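Local structure of phosphoacetylglucosamine mutase (Aspergillus lentulus, 5O9X) at residues A126-A131 / A147-T152; D491-R496 / A529-N534; G318-S323 / L411-A416; G210-D215 / I290-L295. The protein interconverts N-acetylglucosamine 6-phosphate and N-acetylglucosamine 1-phosphate as a phosphohexomutase, and is held here with glucose 1,6-bisphosphate bound. The protein carries 1 engineered substitution. All blocks are in the same frame, centred on the assembly; numbering follows the deposited sequence.

Contact 1: A126-A131 / A147-T152; sequences ARVVFA and AALTAT
Leu149 drives its forked tip against Val128, and each methyl of the fork finds its own partner. CD2 of Leu149 lies 3.8 Å from Val128 CG2, while Leu149 CD1 comes equally near, 3.8 Å, to Val128 CG1. The two side chains cross at about a right angle, and both valine branches are in contact. CD1 has a second neighbour in the Phe130 ring, which it meets obliquely, 4.0 Å from CE2 of Phe130 and just as far from its CD2. Leu149 CG stands beside its own backbone N and anti to the carbonyl carbon (chi1 -64°), which sends the fork off the helix toward the strand, where Val128 and Phe130, two residues apart, project on the same side.

The second shell encloses the same leucine: it also touches Thr51 of helix 40-56 and Phe156 of strand 155-161, and Val64 of strand 61-66 packs on both Val128 and Phe130. Backbone bonds from Val128 to Glu155 and Ile157, and from Val129 to Ile62, set strand 127-132 between its two parallel neighbours. Helix 138-151 follows strand 127-132 and leads into the parallel strand 155-161, so the contact lies within a beta-alpha-beta unit of the alpha/beta/alpha domain I.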
loop_
_atom_site.group_PDB
_atom_site.type_symbol
_atom_site.label_atom_id
_atom_site.label_comp_id
_atom_site.label_asym_id
_atom_site.label_seq_id
_atom_site.Cartn_x
_atom_site.Cartn_y
_atom_site.Cartn_z
ATOM N N ALA A 126 -15.260 -20.427 -11.250
ATOM C CA ALA A 126 -14.410 -19.239 -11.052
ATOM C C ALA A 126 -15.297 -18.189 -10.410
ATOM O O ALA A 126 -16.440 -17.972 -10.892
ATOM C CB ALA A 126 -13.906 -18.756 -12.402
ATOM N N ARG A 127 -14.768 -17.544 -9.344
ATOM C CA ARG A 127 -15.512 -16.519 -8.618
ATOM C C ARG A 127 -14.597 -15.257 -8.467
ATOM O O ARG A 127 -13.497 -15.359 -7.943
ATOM C CB ARG A 127 -15.970 -17.080 -7.248
ATOM C CG ARG A 127 -17.023 -18.207 -7.370
ATOM C CD ARG A 127 -17.491 -18.629 -5.988
ATOM N NE ARG A 127 -18.381 -19.793 -6.042
ATOM C CZ ARG A 127 -17.976 -21.067 -5.909
ATOM N NH1 ARG A 127 -16.698 -21.380 -5.678
ATOM N NH2 ARG A 127 -18.883 -22.034 -5.970
ATOM N N VAL A 128 -15.033 -14.134 -9.036
ATOM C CA VAL A 128 -14.235 -12.891 -9.062
ATOM C C VAL A 128 -15.085 -11.740 -8.484
ATOM O O VAL A 128 -16.227 -11.596 -8.804
ATOM C CB VAL A 128 -13.673 -12.638 -10.476
ATOM C CG1 VAL A 128 -12.916 -11.288 -10.610
ATOM C CG2 VAL A 128 -12.774 -13.807 -10.890
ATOM N N VAL A 129 -14.508 -10.941 -7.594
ATOM C CA VAL A 129 -15.217 -9.740 -7.038
ATOM C C VAL A 129 -14.314 -8.510 -7.394
ATOM O O VAL A 129 -13.075 -8.589 -7.309
ATOM C CB VAL A 129 -15.508 -9.939 -5.495
ATOM C CG1 VAL A 129 -14.241 -10.274 -4.702
ATOM C CG2 VAL A 129 -16.141 -8.680 -4.852
ATOM N N PHE A 130 -14.906 -7.380 -7.779
ATOM C CA PHE A 130 -14.110 -6.243 -8.196
ATOM C C PHE A 130 -14.722 -4.934 -7.705
ATOM O O PHE A 130 -15.871 -4.929 -7.289
ATOM C CB PHE A 130 -13.889 -6.300 -9.709
ATOM C CG PHE A 130 -15.141 -6.298 -10.539
ATOM C CD1 PHE A 130 -15.880 -5.088 -10.744
ATOM C CD2 PHE A 130 -15.588 -7.475 -11.176
ATOM C CE1 PHE A 130 -17.042 -5.067 -11.532
ATOM C CE2 PHE A 130 -16.770 -7.437 -11.995
ATOM C CZ PHE A 130 -17.472 -6.233 -12.172
ATOM N N ALA A 131 -13.910 -3.860 -7.702
ATOM C CA ALA A 131 -14.315 -2.530 -7.271
ATOM C C ALA A 131 -13.363 -1.582 -7.977
ATOM O O ALA A 131 -12.439 -2.038 -8.702
ATOM C CB ALA A 131 -14.153 -2.416 -5.764
ATOM N N ALA A 147 -17.137 -8.073 -19.400
ATOM C CA ALA A 147 -17.077 -8.778 -20.687
ATOM C C ALA A 147 -16.158 -10.002 -20.679
ATOM O O ALA A 147 -16.618 -11.061 -21.136
ATOM C CB ALA A 147 -16.806 -7.824 -21.880
ATOM N N ALA A 148 -14.920 -9.889 -20.144
ATOM C CA ALA A 148 -14.033 -11.049 -19.931
ATOM C C ALA A 148 -14.637 -12.119 -19.036
ATOM O O ALA A 148 -14.660 -13.265 -19.419
ATOM C CB ALA A 148 -12.627 -10.643 -19.386
ATOM N N LEU A 149 -15.143 -11.738 -17.859
ATOM C CA LEU A 149 -15.687 -12.669 -16.901
ATOM C C LEU A 149 -16.969 -13.368 -17.397
ATOM O O LEU A 149 -17.211 -14.544 -17.082
ATOM C CB LEU A 149 -15.944 -11.998 -15.518
ATOM C CG LEU A 149 -14.602 -11.506 -14.857
ATOM C CD1 LEU A 149 -14.917 -10.510 -13.764
ATOM C CD2 LEU A 149 -13.752 -12.680 -14.338
ATOM N N THR A 150 -17.740 -12.657 -18.193
ATOM C CA THR A 150 -18.952 -13.242 -18.737
ATOM C C THR A 150 -18.524 -14.280 -19.787
ATOM O O THR A 150 -19.080 -15.379 -19.832
ATOM C CB THR A 150 -19.860 -12.198 -19.376
ATOM O OG1 THR A 150 -19.106 -11.499 -20.361
ATOM C CG2 THR A 150 -20.312 -11.222 -18.400
ATOM N N ALA A 151 -17.500 -13.943 -20.573
ATOM C CA ALA A 151 -16.997 -14.850 -21.607
ATOM C C ALA A 151 -16.475 -16.149 -20.993
ATOM O O ALA A 151 -16.778 -17.232 -21.475
ATOM C CB ALA A 151 -15.960 -14.166 -22.486
ATOM N N THR A 152 -15.760 -16.052 -19.882
ATOM C CA THR A 152 -15.145 -17.207 -19.311
ATOM C C THR A 152 -16.128 -17.845 -18.360
ATOM O O THR A 152 -15.798 -18.847 -17.774
ATOM C CB THR A 152 -13.838 -16.860 -18.523
ATOM O OG1 THR A 152 -14.144 -15.926 -17.477
ATOM C CG2 THR A 152 -12.813 -16.252 -19.409
#

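Contact 2: D491-R496 / A529-N534; sequences DSLQSR and ATRVAN
Helices 486-495 and 522-539 come nearest at Leu493 and Val532, whose CA atoms are 7.4 Å apart, a separation close enough for one leucine to span the gap. The pair belongs to the C-terminal domain of the phosphohexomutases, a TBP-like fold in which helices lie against a sheet.

Leu493 carries one whole side of the contact. Its CD1 touches CG2 of Val532 at 3.8 Å, the two side chains sliding past each other in opposite directions, and the same methyl is 3.9 Å from Arg531 CB. The other methyl, CD2, runs against the aliphatic part of the arginine, 3.9 Å from Arg531 CD. Arg531 is extended from CG to NE, so it offers its methylene groups to the leucine while its charged end leads away to a salt bridge with Asp527, one turn earlier in its own helix.

Burial is graded across the interface. Val532 is buried, packing also on Val515 of strand 513-518 and Ser502 of strand 501-506, whereas Arg531 lies on the exposed side. Gln494, next to the leucine, ties its helix to the same sheet by accepting a bond from the backbone N of Ser502. Near the end of helix 486-495, Ser495 OG donates to Ser492 O at 2.8 Å, meeting the carbonyl at a C=O...donor angle of 128° and tilted from its plane.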
loop_
_atom_site.group_PDB
_atom_site.type_symbol
_atom_site.label_atom_id
_atom_site.label_comp_id
_atom_site.label_asym_id
_atom_site.label_seq_id
_atom_site.Cartn_x
_atom_site.Cartn_y
_atom_site.Cartn_z
ATOM N N ASP A 491 28.333 6.283 -5.974
ATOM C CA ASP A 491 29.177 6.014 -4.784
ATOM C C ASP A 491 30.147 7.164 -4.522
ATOM O O ASP A 491 30.348 7.582 -3.344
ATOM C CB ASP A 491 30.036 4.720 -4.948
ATOM C CG ASP A 491 29.173 3.439 -4.922
ATOM O OD1 ASP A 491 27.991 3.497 -4.524
ATOM O OD2 ASP A 491 29.638 2.382 -5.339
ATOM N N SER A 492 30.778 7.635 -5.610
ATOM C CA SER A 492 31.741 8.744 -5.464
ATOM C C SER A 492 31.009 10.042 -4.932
ATOM O O SER A 492 31.469 10.679 -3.960
ATOM C CB SER A 492 32.502 8.983 -6.794
ATOM O OG SER A 492 33.292 10.143 -6.594
ATOM N N LEU A 493 29.853 10.389 -5.501
ATOM C CA LEU A 493 29.110 11.592 -5.083
ATOM C C LEU A 493 28.676 11.470 -3.606
ATOM O O LEU A 493 28.857 12.423 -2.812
ATOM C CB LEU A 493 27.851 11.787 -5.965
ATOM C CG LEU A 493 28.175 12.319 -7.389
ATOM C CD1 LEU A 493 26.921 12.330 -8.181
ATOM C CD2 LEU A 493 28.632 13.779 -7.259
ATOM N N GLN A 494 28.105 10.333 -3.225
ATOM C CA GLN A 494 27.523 10.269 -1.841
ATOM C C GLN A 494 28.568 10.409 -0.747
ATOM O O GLN A 494 28.275 10.953 0.320
ATOM C CB GLN A 494 26.599 9.082 -1.652
ATOM C CG GLN A 494 27.283 7.755 -1.627
ATOM C CD GLN A 494 26.359 6.567 -1.525
ATOM O OE1 GLN A 494 25.113 6.671 -1.450
ATOM N NE2 GLN A 494 26.975 5.373 -1.536
ATOM N N SER A 495 29.795 9.926 -1.024
ATOM C CA SER A 495 30.925 10.027 -0.097
ATOM C C SER A 495 31.428 11.478 0.144
ATOM O O SER A 495 32.136 11.770 1.106
ATOM C CB SER A 495 32.049 9.081 -0.564
ATOM O OG SER A 495 32.742 9.649 -1.694
ATOM N N ARG A 496 31.027 12.424 -0.687
ATOM C CA ARG A 496 31.452 13.821 -0.414
ATOM C C ARG A 496 30.596 14.519 0.662
ATOM O O ARG A 496 30.872 15.666 1.021
ATOM C CB ARG A 496 31.305 14.613 -1.695
ATOM C CG ARG A 496 32.172 13.917 -2.721
ATOM C CD ARG A 496 32.709 14.745 -3.827
ATOM N NE ARG A 496 33.669 13.862 -4.540
ATOM C CZ ARG A 496 34.984 13.890 -4.357
ATOM N NH1 ARG A 496 35.519 14.789 -3.511
ATOM N NH2 ARG A 496 35.741 13.057 -5.044
ATOM N N ALA A 529 21.273 15.145 -4.316
ATOM C CA ALA A 529 20.130 14.680 -5.132
ATOM C C ALA A 529 20.236 15.265 -6.546
ATOM O O ALA A 529 20.002 14.552 -7.508
ATOM C CB ALA A 529 18.817 15.168 -4.520
ATOM N N THR A 530 20.607 16.553 -6.653
ATOM C CA THR A 530 20.630 17.201 -7.966
ATOM C C THR A 530 21.780 16.607 -8.787
ATOM O O THR A 530 21.638 16.365 -10.004
ATOM C CB THR A 530 20.835 18.711 -7.831
ATOM O OG1 THR A 530 19.721 19.260 -7.146
ATOM C CG2 THR A 530 20.910 19.450 -9.255
ATOM N N ARG A 531 22.955 16.421 -8.179
ATOM C CA ARG A 531 24.102 15.863 -8.937
ATOM C C ARG A 531 23.866 14.423 -9.412
ATOM O O ARG A 531 24.222 14.015 -10.590
ATOM C CB ARG A 531 25.428 15.928 -8.088
ATOM C CG ARG A 531 25.868 17.364 -7.884
ATOM C CD ARG A 531 27.069 17.386 -6.943
ATOM N NE ARG A 531 27.595 18.743 -6.642
ATOM C CZ ARG A 531 28.641 19.307 -7.287
ATOM N NH1 ARG A 531 29.238 18.703 -8.334
ATOM N NH2 ARG A 531 29.072 20.489 -6.903
ATOM N N VAL A 532 23.245 13.636 -8.528
ATOM C CA VAL A 532 22.838 12.211 -8.903
ATOM C C VAL A 532 21.781 12.278 -10.003
ATOM O O VAL A 532 21.881 11.528 -11.013
ATOM C CB VAL A 532 22.343 11.388 -7.658
ATOM C CG1 VAL A 532 21.782 10.013 -8.112
ATOM C CG2 VAL A 532 23.566 11.162 -6.713
ATOM N N ALA A 533 20.733 13.121 -9.820
ATOM C CA ALA A 533 19.732 13.167 -10.896
ATOM C C ALA A 533 20.351 13.576 -12.276
ATOM O O ALA A 533 19.880 13.121 -13.318
ATOM C CB ALA A 533 18.644 14.181 -10.508
ATOM N N ASN A 534 21.280 14.534 -12.268
ATOM C CA ASN A 534 21.898 14.943 -13.566
ATOM C C ASN A 534 22.702 13.783 -14.169
ATOM O O ASN A 534 22.638 13.543 -15.343
ATOM C CB ASN A 534 22.797 16.127 -13.343
ATOM C CG ASN A 534 21.988 17.415 -13.199
ATOM O OD1 ASN A 534 20.787 17.471 -13.546
ATOM N ND2 ASN A 534 22.638 18.444 -12.711
#

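Contact 3: G318-S323 / L411-A416; sequences GDLARS and LECLQA
Leu320 and Leu414 meet through aliphatic branches, and the flat groups of the pair, the Arg322 guanidinium and the Asp319 carboxylate, lie on another side of helix 306-324. One face of the guanidinium rests over the Gly318 carbonyl oxygen, offset toward the rim of the group. From NH1 a salt-bridging hydrogen bond of 2.9 Å runs to Asp319 OD1, fairly straight, at an N-H...O angle of 156°. It leaves slightly tilted from the guanidinium plane and reaches the oxygen from above the carboxylate, 38° out of its plane. The bridge therefore spans less than one turn of a single helix and does not link the two.

What links them is helix-helix packing within domain III. The axes of segments 318-323 and 411-416 approach to 9.2 Å at a signed crossing angle of -137°, so the helices run mostly against each other. Leu320 and Leu414 slide past one another in opposite directions. Leu320 CB lies 3.7 Å from Leu414 CG, and Leu320 CD1 is 4.0 Å from Leu414 CD2. With Leu320 CG turned beside its backbone N and anti to the carbonyl carbon, CD1 is placed against both Leu414 and Cys413.

Helix 306-324 adds two further neighbours: Phe316 touches Cys413, and Ile317 touches Leu414. At one edge, Ser323 OG is hydrogen-bonded to Ser410 OG. Within the layer, Leu320 CD1 abuts the sulfur of Cys413, 3.8 Å from SG, and Leu414 CD1 comes to 4.1 Å from the backbone N of Ala321.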
loop_
_atom_site.group_PDB
_atom_site.type_symbol
_atom_site.label_atom_id
_atom_site.label_comp_id
_atom_site.label_asym_id
_atom_site.label_seq_id
_atom_site.Cartn_x
_atom_site.Cartn_y
_atom_site.Cartn_z
ATOM N N GLY A 318 5.984 -3.203 21.641
ATOM C CA GLY A 318 7.009 -3.628 22.557
ATOM C C GLY A 318 6.703 -3.296 23.987
ATOM O O GLY A 318 6.920 -4.160 24.850
ATOM N N ASP A 319 6.228 -2.075 24.266
ATOM C CA ASP A 319 5.834 -1.726 25.628
ATOM C C ASP A 319 4.618 -2.572 26.081
ATOM O O ASP A 319 4.585 -2.990 27.255
ATOM C CB ASP A 319 5.468 -0.234 25.754
ATOM C CG ASP A 319 6.673 0.690 25.554
ATOM O OD1 ASP A 319 7.876 0.249 25.575
ATOM O OD2 ASP A 319 6.385 1.899 25.463
ATOM N N LEU A 320 3.633 -2.832 25.214
ATOM C CA LEU A 320 2.496 -3.650 25.636
ATOM C C LEU A 320 2.903 -5.105 25.915
ATOM O O LEU A 320 2.449 -5.663 26.907
ATOM C CB LEU A 320 1.369 -3.718 24.577
ATOM C CG LEU A 320 0.530 -2.459 24.414
ATOM C CD1 LEU A 320 -0.496 -2.687 23.251
ATOM C CD2 LEU A 320 -0.157 -1.980 25.727
ATOM N N ALA A 321 3.767 -5.676 25.048
ATOM C CA ALA A 321 4.234 -7.051 25.264
ATOM C C ALA A 321 5.015 -7.165 26.573
ATOM O O ALA A 321 4.814 -8.139 27.318
ATOM C CB ALA A 321 5.084 -7.524 24.085
ATOM N N ARG A 322 5.884 -6.196 26.883
ATOM C CA ARG A 322 6.553 -6.190 28.157
ATOM C C ARG A 322 5.597 -6.090 29.344
ATOM O O ARG A 322 5.747 -6.766 30.379
ATOM C CB ARG A 322 7.504 -4.998 28.227
ATOM C CG ARG A 322 8.531 -5.030 29.343
ATOM C CD ARG A 322 9.495 -3.814 29.212
ATOM N NE ARG A 322 9.985 -3.666 27.817
ATOM C CZ ARG A 322 9.743 -2.618 27.020
ATOM N NH1 ARG A 322 9.041 -1.567 27.505
ATOM N NH2 ARG A 322 10.200 -2.617 25.737
ATOM N N SER A 323 4.688 -5.147 29.236
ATOM C CA SER A 323 3.664 -4.948 30.262
ATOM C C SER A 323 2.767 -6.211 30.507
ATOM O O SER A 323 2.377 -6.509 31.673
ATOM C CB SER A 323 2.886 -3.696 29.876
ATOM O OG SER A 323 1.800 -3.513 30.730
ATOM N N LEU A 411 -2.540 -7.016 27.807
ATOM C CA LEU A 411 -2.846 -8.132 26.936
ATOM C C LEU A 411 -4.111 -7.863 26.106
ATOM O O LEU A 411 -4.142 -8.088 24.847
ATOM C CB LEU A 411 -2.935 -9.477 27.714
ATOM C CG LEU A 411 -3.070 -10.719 26.793
ATOM C CD1 LEU A 411 -1.704 -11.054 26.175
ATOM C CD2 LEU A 411 -3.496 -11.916 27.630
ATOM N N GLU A 412 -5.151 -7.341 26.753
ATOM C CA GLU A 412 -6.392 -7.040 26.061
ATOM C C GLU A 412 -6.188 -5.943 25.001
ATOM O O GLU A 412 -6.817 -5.989 23.972
ATOM C CB GLU A 412 -7.507 -6.591 27.048
ATOM C CG GLU A 412 -8.285 -7.824 27.592
ATOM C CD GLU A 412 -9.169 -7.541 28.824
ATOM O OE1 GLU A 412 -10.017 -6.610 28.767
ATOM O OE2 GLU A 412 -9.017 -8.253 29.860
ATOM N N CYS A 413 -5.339 -4.953 25.302
ATOM C CA CYS A 413 -5.038 -3.913 24.300
ATOM C C CYS A 413 -4.364 -4.592 23.101
ATOM O O CYS A 413 -4.751 -4.370 21.966
ATOM C CB CYS A 413 -4.160 -2.823 24.950
ATOM S SG CYS A 413 -4.023 -1.410 23.834
ATOM N N LEU A 414 -3.409 -5.488 23.323
ATOM C CA LEU A 414 -2.779 -6.175 22.186
ATOM C C LEU A 414 -3.750 -6.964 21.364
ATOM O O LEU A 414 -3.685 -6.969 20.126
ATOM C CB LEU A 414 -1.655 -7.130 22.636
ATOM C CG LEU A 414 -0.291 -6.562 22.867
ATOM C CD1 LEU A 414 0.517 -7.620 23.599
ATOM C CD2 LEU A 414 0.358 -6.175 21.514
ATOM N N GLN A 415 -4.685 -7.653 22.028
ATOM C CA GLN A 415 -5.670 -8.475 21.305
ATOM C C GLN A 415 -6.527 -7.596 20.419
ATOM O O GLN A 415 -6.762 -7.924 19.247
ATOM C CB GLN A 415 -6.611 -9.237 22.310
ATOM C CG GLN A 415 -5.896 -10.224 23.243
ATOM C CD GLN A 415 -6.787 -10.702 24.432
ATOM O OE1 GLN A 415 -7.853 -10.115 24.708
ATOM N NE2 GLN A 415 -6.360 -11.792 25.103
ATOM N N ALA A 416 -6.964 -6.450 20.961
ATOM C CA ALA A 416 -7.772 -5.533 20.182
ATOM C C ALA A 416 -6.962 -5.006 18.907
ATOM O O ALA A 416 -7.519 -4.860 17.789
ATOM C CB ALA A 416 -8.223 -4.364 21.063
#

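Contact 4: G210-D215 / I290-L295; sequences GSLTVD and ILYYFL. Unlike the reference sequence in segment 290-295: Leu291 (reference Val).
Leu212 reaches Tyr292 although a strand lies between theirs. At its CB the leucine still points past segment 290-295. CG then stands anti to the backbone N (chi1 171°), and from there the methyls close in. CD1 meets the tyrosine ring obliquely, 3.5 Å from Tyr292 CE2 and 3.9 Å from its CZ, and CD2 comes to 3.7 Å from Tyr292 OH. The two side chains cross at about a right angle. The phenol oxygen, with both methyls on one side of it, has a hydrogen-bond partner in Glu436 OE2.

A second, more polar meeting lies on Tyr293. Its OH approaches CB of Asp215 at 3.8 Å, with the carboxylate and ring planes 70° apart, and hydrogen-bonds Ser282 OG, which is also bound to Asp215 OD2. One water joins the segments: it donates to Thr213 O at 2.9 Å and is hydrogen-bonded to Tyr293 OH, also at 2.9 Å.

Strand 279-283 is the intervening one, running parallel to 212-215 and antiparallel to 290-295 in a mixed sheet. Helix 428-442 covers the Leu212 side, with Met432 on Leu212 and Val435 on Tyr292, while Trp449 meets the Tyr292 ring edge-to-face.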
loop_
_atom_site.group_PDB
_atom_site.type_symbol
_atom_site.label_atom_id
_atom_site.label_comp_id
_atom_site.label_asym_id
_atom_site.label_seq_id
_atom_site.Cartn_x
_atom_site.Cartn_y
_atom_site.Cartn_z
ATOM N N GLY A 210 -7.245 16.677 20.902
ATOM C CA GLY A 210 -7.149 17.608 19.790
ATOM C C GLY A 210 -7.764 16.947 18.529
ATOM O O GLY A 210 -7.881 15.726 18.437
ATOM N N SER A 211 -8.060 17.761 17.544
ATOM C CA SER A 211 -8.687 17.290 16.312
ATOM C C SER A 211 -7.620 16.597 15.446
ATOM O O SER A 211 -6.385 16.814 15.627
ATOM C CB SER A 211 -9.237 18.497 15.563
ATOM O OG SER A 211 -8.212 19.454 15.337
ATOM N N LEU A 212 -8.128 15.856 14.450
ATOM C CA LEU A 212 -7.325 15.300 13.385
ATOM C C LEU A 212 -7.916 15.834 12.049
ATOM O O LEU A 212 -9.092 15.617 11.789
ATOM C CB LEU A 212 -7.353 13.731 13.497
ATOM C CG LEU A 212 -6.694 13.042 12.227
ATOM C CD1 LEU A 212 -5.176 13.293 12.171
ATOM C CD2 LEU A 212 -6.908 11.554 12.293
ATOM N N THR A 213 -7.126 16.524 11.240
ATOM C CA THR A 213 -7.591 17.049 9.928
ATOM C C THR A 213 -7.012 16.145 8.798
ATOM O O THR A 213 -5.776 16.135 8.571
ATOM C CB THR A 213 -7.183 18.559 9.741
ATOM O OG1 THR A 213 -7.654 19.283 10.895
ATOM C CG2 THR A 213 -7.795 19.225 8.419
ATOM N N VAL A 214 -7.896 15.457 8.085
ATOM C CA VAL A 214 -7.482 14.389 7.165
ATOM C C VAL A 214 -7.790 14.855 5.741
ATOM O O VAL A 214 -8.975 15.085 5.311
ATOM C CB VAL A 214 -8.250 13.032 7.402
ATOM C CG1 VAL A 214 -7.719 11.970 6.438
ATOM C CG2 VAL A 214 -8.077 12.533 8.825
ATOM N N ASP A 215 -6.711 15.089 5.016
ATOM C CA ASP A 215 -6.750 15.368 3.554
ATOM C C ASP A 215 -6.998 14.071 2.852
ATOM O O ASP A 215 -6.164 13.151 2.899
ATOM C CB ASP A 215 -5.404 15.996 3.169
ATOM C CG ASP A 215 -5.025 15.827 1.708
ATOM O OD1 ASP A 215 -5.941 15.775 0.847
ATOM O OD2 ASP A 215 -3.761 15.783 1.443
ATOM N N ILE A 290 -0.965 6.467 4.133
ATOM C CA ILE A 290 -1.244 7.608 5.022
ATOM C C ILE A 290 0.092 8.199 5.509
ATOM O O ILE A 290 0.994 7.447 5.857
ATOM C CB ILE A 290 -2.111 7.220 6.197
ATOM C CG1 ILE A 290 -2.450 8.473 7.065
ATOM C CG2 ILE A 290 -1.559 6.010 6.948
ATOM C CD1 ILE A 290 -3.591 8.226 7.996
ATOM N N LEU A 291 0.218 9.516 5.489
ATOM C CA LEU A 291 1.115 10.166 6.466
ATOM C C LEU A 291 0.615 11.257 7.249
ATOM O O LEU A 291 -0.415 11.779 6.946
ATOM C CB LEU A 291 2.375 10.647 5.934
ATOM C CG LEU A 291 2.757 11.198 4.700
ATOM C CD1 LEU A 291 3.068 9.738 4.309
ATOM C CD2 LEU A 291 1.587 12.018 4.196
ATOM N N TYR A 292 1.370 11.584 8.279
ATOM C CA TYR A 292 0.948 12.590 9.241
ATOM C C TYR A 292 1.877 13.763 9.121
ATOM O O TYR A 292 3.012 13.600 8.650
ATOM C CB TYR A 292 1.142 11.965 10.697
ATOM C CG TYR A 292 -0.181 11.385 11.257
ATOM C CD1 TYR A 292 -0.652 10.110 10.802
ATOM C CD2 TYR A 292 -0.942 12.121 12.185
ATOM C CE1 TYR A 292 -1.867 9.559 11.280
ATOM C CE2 TYR A 292 -2.151 11.578 12.738
ATOM C CZ TYR A 292 -2.607 10.306 12.255
ATOM O OH TYR A 292 -3.743 9.706 12.785
ATOM N N TYR A 293 1.457 14.936 9.630
ATOM C CA TYR A 293 2.294 16.121 9.586
ATOM C C TYR A 293 1.587 17.190 10.403
ATOM O O TYR A 293 0.405 17.056 10.764
ATOM C CB TYR A 293 2.524 16.649 8.131
ATOM C CG TYR A 293 1.245 16.759 7.323
ATOM C CD1 TYR A 293 0.511 18.023 7.214
ATOM C CD2 TYR A 293 0.758 15.617 6.644
ATOM C CE1 TYR A 293 -0.659 18.080 6.440
ATOM C CE2 TYR A 293 -0.394 15.686 5.862
ATOM C CZ TYR A 293 -1.115 16.915 5.789
ATOM O OH TYR A 293 -2.249 16.940 4.982
ATOM N N PHE A 294 2.352 18.207 10.790
ATOM C CA PHE A 294 1.785 19.346 11.504
ATOM C C PHE A 294 2.681 20.533 11.325
ATOM O O PHE A 294 3.870 20.360 10.948
ATOM C CB PHE A 294 1.639 19.020 13.044
ATOM C CG PHE A 294 2.926 18.861 13.788
ATOM C CD1 PHE A 294 3.275 19.761 14.842
ATOM C CD2 PHE A 294 3.783 17.763 13.542
ATOM C CE1 PHE A 294 4.434 19.550 15.575
ATOM C CE2 PHE A 294 4.942 17.589 14.263
ATOM C CZ PHE A 294 5.301 18.472 15.278
ATOM N N LEU A 295 2.134 21.714 11.660
ATOM C CA LEU A 295 2.945 22.938 11.761
ATOM C C LEU A 295 3.368 23.076 13.226
ATOM O O LEU A 295 2.497 23.051 14.103
ATOM C CB LEU A 295 2.120 24.129 11.368
ATOM C CG LEU A 295 1.744 24.100 9.889
ATOM C CD1 LEU A 295 0.570 25.048 9.612
ATOM C CD2 LEU A 295 2.923 24.381 8.956
HETATM O O HOH W 1 -4.634 17.735 6.488
#

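Contacts 1, 3 and 4 are buried, whereas contact 2 grades outward to an exposed arginine. Each joins a different pair of elements: a strand and helix in contact 1, two helices in contacts 2 and 3, and two strands of one sheet that are not neighbours in contact 4. Leucine supplies apolar contact in all four, but contact 4 alone adds a bridging water and a tyrosine hydroxyl near a carboxylate. The main salt bridges beside contacts 2 and 3 lie within single helices. Contacts 1 and 2 fall on opposite sides of the chain's centre, their centres about 49 Å apart, and contacts 3 and 4 are the closest pair, about 26 Å between centres.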